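Local coordinates for ribonuclease-like 3 (Danio rerio, PDB 2VQ9), which cleaves RNA as a secreted pancreatic-type ribonuclease, is angiogenic, and kills bacteria, chiefly Gram-negative ones, without needing its RNase activity, at residues E44-R55 with H116-E125. Residues are numbered along the deposited sequence; the frame is centred on the assembly and turned at random. Where two conformers were deposited one is given.
Sequences EQTCDRVMRQRR and HPNCRYRGKE. Unlike the reference sequence in segment 44-55: Arg55 (reference Gly).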
ATOM      1  N   GLU A  44      -5.082  -2.428 -12.794  1.00 24.12           N
ATOM      2  CA  GLU A  44      -4.809  -1.069 -13.295  1.00 24.62           C
ATOM      3  C   GLU A  44      -6.061  -0.228 -13.547  1.00 24.64           C
ATOM      4  O   GLU A  44      -6.025   0.987 -13.373  1.00 25.11           O
ATOM      5  CB  GLU A  44      -3.966  -1.127 -14.567  1.00 25.04           C
ATOM      6  CG  GLU A  44      -2.534  -1.620 -14.336  1.00 25.00           C
ATOM      7  CD  GLU A  44      -1.698  -1.497 -15.581  1.00 25.65           C
ATOM      8  OE1 GLU A  44      -2.288  -1.396 -16.685  1.00 27.33           O
ATOM      9  OE2 GLU A  44      -0.474  -1.489 -15.457  1.00 23.27           O
ATOM     10  N   GLN A  45      -7.166  -0.880 -13.926  1.00 24.66           N
ATOM     11  CA  GLN A  45      -8.410  -0.201 -14.291  1.00 24.67           C
ATOM     12  C   GLN A  45      -9.412  -0.041 -13.127  1.00 23.78           C
ATOM     13  O   GLN A  45     -10.510   0.537 -13.300  1.00 23.39           O
ATOM     14  CB  GLN A  45      -9.078  -0.931 -15.473  1.00 26.36           C
ATOM     15  CG  GLN A  45      -8.226  -0.999 -16.754  1.00 29.97           C
ATOM     16  CD  GLN A  45      -7.213  -2.163 -16.776  1.00 32.58           C
ATOM     17  OE1 GLN A  45      -7.195  -3.032 -15.884  1.00 36.16           O
ATOM     18  NE2 GLN A  45      -6.358  -2.179 -17.809  1.00 37.74           N
ATOM     19  N   THR A  46      -9.052  -0.532 -11.942  1.00 21.32           N
ATOM     20  CA  THR A  46     -10.001  -0.459 -10.826  1.00 21.31           C
ATOM     21  C   THR A  46      -9.546   0.345  -9.600  1.00 20.47           C
ATOM     22  O   THR A  46     -10.090   0.193  -8.475  1.00 20.37           O
ATOM     23  CB  THR A  46     -10.539  -1.847 -10.456  1.00 21.60           C
ATOM     24  OG1 THR A  46      -9.444  -2.746 -10.290  1.00 21.16           O
ATOM     25  CG2 THR A  46     -11.416  -2.368 -11.615  1.00 24.03           C
ATOM     26  N   CYS A  47      -8.557   1.210  -9.802  1.00 18.43           N
ATOM     27  CA  CYS A  47      -8.214   2.154  -8.737  1.00 17.90           C
ATOM     28  C   CYS A  47      -9.416   2.927  -8.209  1.00 17.40           C
ATOM     29  O   CYS A  47      -9.526   3.121  -7.019  1.00 16.95           O
ATOM     30  CB  CYS A  47      -7.175   3.181  -9.230  1.00 18.47           C
ATOM     31  SG  CYS A  47      -5.528   2.493  -9.512  1.00 19.07           S
ATOM     32  N   ASP A  48     -10.281   3.442  -9.103  1.00 17.34           N
ATOM     33  CA  ASP A  48     -11.278   4.441  -8.683  1.00 17.97           C
ATOM     34  C   ASP A  48     -12.270   3.859  -7.685  1.00 17.52           C
ATOM     35  O   ASP A  48     -12.530   4.468  -6.645  1.00 17.21           O
ATOM     36  CB  ASP A  48     -12.014   5.026  -9.887  1.00 18.23           C
ATOM     37  CG  ASP A  48     -11.109   5.815 -10.807  1.00 19.28           C
ATOM     38  OD1 ASP A  48      -9.918   6.009 -10.499  1.00 19.69           O
ATOM     39  OD2 ASP A  48     -11.604   6.285 -11.843  1.00 20.73           O
ATOM     40  N   ARG A  49     -12.786   2.664  -7.973  1.00 18.92           N
ATOM     41  CA  ARG A  49     -13.764   2.029  -7.077  1.00 20.13           C
ATOM     42  C   ARG A  49     -13.213   1.820  -5.693  1.00 19.73           C
ATOM     43  O   ARG A  49     -13.834   2.223  -4.718  1.00 20.54           O
ATOM     44  CB  ARG A  49     -14.281   0.691  -7.625  1.00 21.06           C
ATOM     45  CG  ARG A  49     -15.453   0.129  -6.740  1.00 24.91           C
ATOM     46  CD  ARG A  49     -15.898  -1.263  -7.177  1.00 31.77           C
ATOM     47  NE  ARG A  49     -14.972  -2.309  -6.732  1.00 36.58           N
ATOM     48  CZ  ARG A  49     -14.043  -2.877  -7.506  1.00 36.96           C
ATOM     49  NH2 ARG A  49     -13.908  -2.523  -8.782  1.00 36.25           N
ATOM     50  N   VAL A  50     -12.024   1.229  -5.608  1.00 18.98           N
ATOM     51  CA  VAL A  50     -11.446   0.883  -4.303  1.00 18.65           C
ATOM     52  C   VAL A  50     -10.992   2.120  -3.520  1.00 18.58           C
ATOM     53  O   VAL A  50     -11.223   2.221  -2.307  1.00 18.28           O
ATOM     54  CB  VAL A  50     -10.300  -0.154  -4.439  1.00 18.96           C
ATOM     55  CG1 VAL A  50      -9.731  -0.526  -3.073  0.50 18.20           C
ATOM     56  CG2 VAL A  50     -10.822  -1.375  -5.156  0.50 19.46           C
ATOM     57  N   MET A  51     -10.365   3.081  -4.202  1.00 18.06           N
ATOM     58  CA  MET A  51      -9.992   4.331  -3.519  1.00 17.82           C
ATOM     59  C   MET A  51     -11.212   5.033  -2.901  1.00 18.30           C
ATOM     60  O   MET A  51     -11.137   5.569  -1.800  1.00 18.13           O
ATOM     61  CB  MET A  51      -9.268   5.261  -4.504  1.00 18.73           C
ATOM     62  CG  MET A  51      -7.843   4.787  -4.894  1.00 16.97           C
ATOM     63  SD  MET A  51      -6.626   4.733  -3.537  1.00 17.73           S
ATOM     64  CE  MET A  51      -6.275   6.485  -3.323  1.00 17.17           C
ATOM     65  N   ARG A  52     -12.339   5.005  -3.607  1.00 18.30           N
ATOM     66  CA  ARG A  52     -13.577   5.620  -3.128  1.00 19.07           C
ATOM     67  C   ARG A  52     -14.228   4.829  -2.005  1.00 19.31           C
ATOM     68  O   ARG A  52     -14.580   5.372  -0.944  1.00 19.07           O
ATOM     69  CB  ARG A  52     -14.568   5.764  -4.294  1.00 19.01           C
ATOM     70  CG  ARG A  52     -15.909   6.435  -3.877  1.00 22.37           C
ATOM     71  CD  ARG A  52     -16.831   6.503  -5.083  1.00 26.78           C
ATOM     72  NE  ARG A  52     -16.936   5.186  -5.696  1.00 31.57           N
ATOM     73  CZ  ARG A  52     -17.609   4.137  -5.195  1.00 36.98           C
ATOM     74  NH1 ARG A  52     -18.296   4.211  -4.042  1.00 34.35           N
ATOM     75  NH2 ARG A  52     -17.583   2.990  -5.864  1.00 37.69           N
ATOM     76  N   GLN A  53     -14.375   3.534  -2.245  1.00 19.96           N
ATOM     77  CA  GLN A  53     -15.071   2.660  -1.299  1.00 21.43           C
ATOM     78  C   GLN A  53     -14.336   2.586   0.041  1.00 20.97           C
ATOM     79  O   GLN A  53     -14.963   2.685   1.129  1.00 20.35           O
ATOM     80  CB  GLN A  53     -15.218   1.280  -1.934  1.00 22.26           C
ATOM     81  CG  GLN A  53     -16.340   0.443  -1.383  1.00 26.92           C
ATOM     82  CD  GLN A  53     -16.782  -0.603  -2.391  1.00 28.71           C
ATOM     83  OE1 GLN A  53     -17.843  -0.481  -3.019  1.00 33.88           O
ATOM     84  NE2 GLN A  53     -15.944  -1.586  -2.605  1.00 30.05           N
ATOM     85  N   ARG A  54     -12.999   2.489  -0.016  1.00 20.09           N
ATOM     86  CA  ARG A  54     -12.185   2.495   1.206  1.00 20.07           C
ATOM     87  C   ARG A  54     -11.965   3.871   1.770  1.00 21.25           C
ATOM     88  O   ARG A  54     -11.400   4.012   2.851  1.00 22.48           O
ATOM     89  CB  ARG A  54     -10.836   1.790   0.996  1.00 20.56           C
ATOM     90  CG  ARG A  54     -10.985   0.329   0.588  1.00 16.58           C
ATOM     91  CD  ARG A  54      -9.621  -0.340   0.499  1.00 19.16           C
ATOM     92  NE  ARG A  54      -9.740  -1.775   0.222  1.00 15.16           N
ATOM     93  CZ  ARG A  54      -8.736  -2.629   0.375  1.00 20.50           C
ATOM     94  NH1 ARG A  54      -7.540  -2.168   0.762  1.00 18.58           N
ATOM     95  NH2 ARG A  54      -8.911  -3.937   0.129  1.00 16.19           N
ATOM     96  N   ARG A  55     -12.440   4.882   1.053  1.00 21.12           N
ATOM     97  CA  ARG A  55     -12.297   6.296   1.448  1.00 23.40           C
ATOM     98  C   ARG A  55     -10.844   6.676   1.776  1.00 22.96           C
ATOM     99  O   ARG A  55     -10.520   7.196   2.864  1.00 24.29           O
ATOM    100  CB  ARG A  55     -13.276   6.667   2.583  1.00 23.26           C
ATOM    101  CG  ARG A  55     -13.670   8.149   2.601  1.00 27.10           C
ATOM    102  CD  ARG A  55     -14.635   8.463   3.750  1.00 27.34           C
ATOM    103  NE  ARG A  55     -14.982   9.906   3.846  1.00 29.87           N
ATOM    104  CZ  ARG A  55     -14.278  10.797   4.535  1.00 30.78           C
ATOM    105  NH1 ARG A  55     -13.178  10.413   5.164  1.00 32.11           N
ATOM    106  NH2 ARG A  55     -14.660  12.083   4.598  1.00 31.90           N
ATOM    107  N   HIS A 116     -13.488  13.061  -2.646  1.00 20.30           N
ATOM    108  CA  HIS A 116     -14.409  11.953  -2.938  1.00 20.79           C
ATOM    109  C   HIS A 116     -15.809  12.556  -3.078  1.00 20.79           C
ATOM    110  O   HIS A 116     -16.134  13.518  -2.390  1.00 21.10           O
ATOM    111  CB  HIS A 116     -14.370  10.901  -1.817  1.00 21.47           C
ATOM    112  CG  HIS A 116     -13.053  10.200  -1.710  1.00 21.70           C
ATOM    113  ND1 HIS A 116     -12.653   9.242  -2.610  1.00 22.31           N
ATOM    114  CD2 HIS A 116     -12.038  10.334  -0.826  1.00 21.83           C
ATOM    115  CE1 HIS A 116     -11.448   8.805  -2.281  1.00 22.55           C
ATOM    116  NE2 HIS A 116     -11.048   9.466  -1.212  1.00 22.40           N
ATOM    117  N   PRO A 117     -16.654  11.998  -3.957  1.00 21.64           N
ATOM    118  CA  PRO A 117     -16.507  10.781  -4.750  1.00 21.59           C
ATOM    119  C   PRO A 117     -15.956  11.031  -6.147  1.00 21.73           C
ATOM    120  O   PRO A 117     -16.202  10.239  -7.062  1.00 21.82           O
ATOM    121  CB  PRO A 117     -17.943  10.239  -4.806  1.00 22.07           C
ATOM    122  CG  PRO A 117     -18.805  11.507  -4.791  1.00 22.41           C
ATOM    123  CD  PRO A 117     -18.013  12.583  -4.087  1.00 22.29           C
ATOM    124  N   ASN A 118     -15.195  12.113  -6.313  1.00 21.53           N
ATOM    125  CA  ASN A 118     -14.722  12.500  -7.646  1.00 21.87           C
ATOM    126  C   ASN A 118     -13.276  12.150  -7.960  1.00 21.17           C
ATOM    127  O   ASN A 118     -12.734  12.640  -8.964  1.00 20.89           O
ATOM    128  CB  ASN A 118     -14.955  14.001  -7.872  1.00 22.31           C
ATOM    129  CG  ASN A 118     -16.344  14.423  -7.478  1.00 23.02           C
ATOM    130  OD1 ASN A 118     -17.347  13.802  -7.905  1.00 23.26           O
ATOM    131  ND2 ASN A 118     -16.430  15.446  -6.643  1.00 20.71           N
ATOM    132  N   CYS A 119     -12.650  11.314  -7.125  1.00 19.98           N
ATOM    133  CA  CYS A 119     -11.239  10.949  -7.327  1.00 19.56           C
ATOM    134  C   CYS A 119     -11.104   9.956  -8.490  1.00 19.69           C
ATOM    135  O   CYS A 119     -11.723   8.877  -8.484  1.00 19.08           O
ATOM    136  CB  CYS A 119     -10.602  10.382  -6.035  1.00 17.85           C
ATOM    137  SG  CYS A 119     -10.936  11.353  -4.580  1.00 19.90           S
ATOM    138  N   ARG A 120     -10.331  10.353  -9.510  1.00 18.02           N
ATOM    139  CA  ARG A 120     -10.078   9.514 -10.679  1.00 17.68           C
ATOM    140  C   ARG A 120      -8.582   9.283 -10.838  1.00 17.60           C
ATOM    141  O   ARG A 120      -7.776  10.229 -10.716  1.00 17.77           O
ATOM    142  CB  ARG A 120     -10.681  10.115 -11.977  1.00 17.66           C
ATOM    143  CG  ARG A 120     -12.186  10.387 -11.877  1.00 20.86           C
ATOM    144  CD  ARG A 120     -12.691  10.986 -13.167  1.00 27.87           C
ATOM    145  NE  ARG A 120     -14.116  10.707 -13.437  1.00 32.85           N
ATOM    146  CZ  ARG A 120     -15.153  11.416 -12.981  1.00 34.48           C
ATOM    147  NH1 ARG A 120     -14.973  12.475 -12.197  1.00 32.30           N
ATOM    148  NH2 ARG A 120     -16.396  11.052 -13.328  1.00 36.45           N
ATOM    149  N   TYR A 121      -8.220   8.021 -11.093  1.00 17.65           N
ATOM    150  CA  TYR A 121      -6.822   7.572 -11.032  1.00 18.10           C
ATOM    151  C   TYR A 121      -6.412   6.869 -12.310  1.00 19.18           C
ATOM    152  O   TYR A 121      -7.253   6.269 -12.998  1.00 19.66           O
ATOM    153  CB  TYR A 121      -6.607   6.581  -9.842  1.00 17.45           C
ATOM    154  CG  TYR A 121      -6.748   7.252  -8.520  1.00 16.07           C
ATOM    155  CD1 TYR A 121      -5.631   7.801  -7.877  1.00 13.89           C
ATOM    156  CD2 TYR A 121      -8.010   7.367  -7.905  1.00 17.04           C
ATOM    157  CE1 TYR A 121      -5.769   8.447  -6.656  1.00 16.29           C
ATOM    158  CE2 TYR A 121      -8.172   8.037  -6.699  1.00 15.42           C
ATOM    159  CZ  TYR A 121      -7.041   8.597  -6.095  1.00 15.21           C
ATOM    160  OH  TYR A 121      -7.161   9.242  -4.933  1.00 14.52           O
ATOM    161  N   ARG A 122      -5.125   6.919 -12.633  1.00 19.42           N
ATOM    162  CA  ARG A 122      -4.617   5.898 -13.545  1.00 20.95           C
ATOM    163  C   ARG A 122      -3.845   4.879 -12.748  1.00 20.52           C
ATOM    164  O   ARG A 122      -3.088   5.243 -11.835  1.00 20.04           O
ATOM    165  CB  ARG A 122      -3.758   6.485 -14.668  1.00 22.76           C
ATOM    166  CG  ARG A 122      -2.621   7.350 -14.278  1.00 27.29           C
ATOM    167  CD  ARG A 122      -1.836   7.799 -15.565  1.00 33.61           C
ATOM    168  NE  ARG A 122      -2.693   8.191 -16.702  1.00 37.34           N
ATOM    169  CZ  ARG A 122      -3.121   9.426 -16.992  1.00 37.74           C
ATOM    170  NH1 ARG A 122      -2.824  10.465 -16.223  1.00 34.85           N
ATOM    171  NH2 ARG A 122      -3.890   9.616 -18.072  1.00 38.59           N
ATOM    172  N   GLY A 123      -3.984   3.620 -13.124  1.00 20.08           N
ATOM    173  CA  GLY A 123      -3.235   2.557 -12.454  1.00 18.99           C
ATOM    174  C   GLY A 123      -2.091   1.978 -13.264  1.00 19.62           C
ATOM    175  O   GLY A 123      -2.165   1.857 -14.511  1.00 19.19           O
ATOM    176  N   LYS A 124      -1.027   1.620 -12.564  1.00 19.32           N
ATOM    177  CA  LYS A 124       0.136   1.045 -13.230  1.00 20.14           C
ATOM    178  C   LYS A 124       0.680  -0.125 -12.418  1.00 19.73           C
ATOM    179  O   LYS A 124       1.079   0.029 -11.256  1.00 18.56           O
ATOM    180  CB  LYS A 124       1.242   2.102 -13.414  1.00 21.34           C
ATOM    181  CG  LYS A 124       2.449   1.494 -14.173  1.00 26.06           C
ATOM    182  CD  LYS A 124       3.161   2.514 -15.036  1.00 31.82           C
ATOM    183  CE  LYS A 124       4.037   3.437 -14.222  1.00 35.82           C
ATOM    184  NZ  LYS A 124       4.916   4.222 -15.133  1.00 37.74           N
ATOM    185  N   GLU A 125       0.723  -1.292 -13.052  1.00 19.99           N
ATOM    186  CA  GLU A 125       1.243  -2.498 -12.423  1.00 21.09           C
ATOM    187  C   GLU A 125       2.751  -2.566 -12.574  1.00 21.10           C
ATOM    188  O   GLU A 125       3.294  -2.170 -13.609  1.00 20.52           O
ATOM    189  CB  GLU A 125       0.586  -3.686 -13.120  1.00 22.59           C
ATOM    190  CG  GLU A 125       1.032  -5.068 -12.771  1.00 25.61           C
ATOM    191  CD  GLU A 125       0.689  -6.007 -13.929  1.00 32.69           C
ATOM    192  OE1 GLU A 125       1.402  -6.005 -14.978  1.00 32.48           O
ATOM    193  OE2 GLU A 125      -0.350  -6.675 -13.817  1.00 31.56           O
TER
HETATM  194  O   HOH W   1      -5.596   3.360 -15.431  1.00 28.77           O
HETATM  195  O   HOH W   2     -11.970   7.144  -6.368  1.00 21.13           O
HETATM  196  O   HOH W   3     -10.014   6.947 -13.771  1.00 24.96           O
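Met51 of helix 47-53 packs on the Tyr121 ring and shows how one aromatic side chain can seat a helix on a strand. The two side chains cross at about a right angle, with Met51 CG over one face, 4.0 Å from the ring centroid. Chi2 (-64°) puts SD above the same face at a distance, a loose Met-aromatic contact. Chi3 (-75°) turns CE back to 3.6 Å from Tyr121 CZ. Cys47 CB packs against Tyr121 CB at 3.5 Å. At the ring edge, Asp48 OD1 accepts the Tyr121 backbone N-H (2.7 Å) on its syn side, somewhat bent at 138°, while OD2 takes a water that also donates to Tyr121 O; the carboxylate thus grips the strand backbone once directly and once through water. Further along the strand, the Glu44 side chain, extended beyond CG, receives Glu125 N on the anti lone pair of OE2, a nearly straight bond of 2.7 Å. In the loop before the strand, His116 CE1 lies 3.3 Å from Met51 O.

A second shell helps hold these groups: Tyr121 OH hydrogen-bonds Lys66 O, His116 NE2 hydrogen-bonds Ile56 O, and disulfides tie Cys47 to Cys108 and Cys119 to Cys65. Met51 also touches substrate-binding Asn69, so this helix-on-sheet packing, characteristic of the ribonuclease A fold, reaches the substrate site.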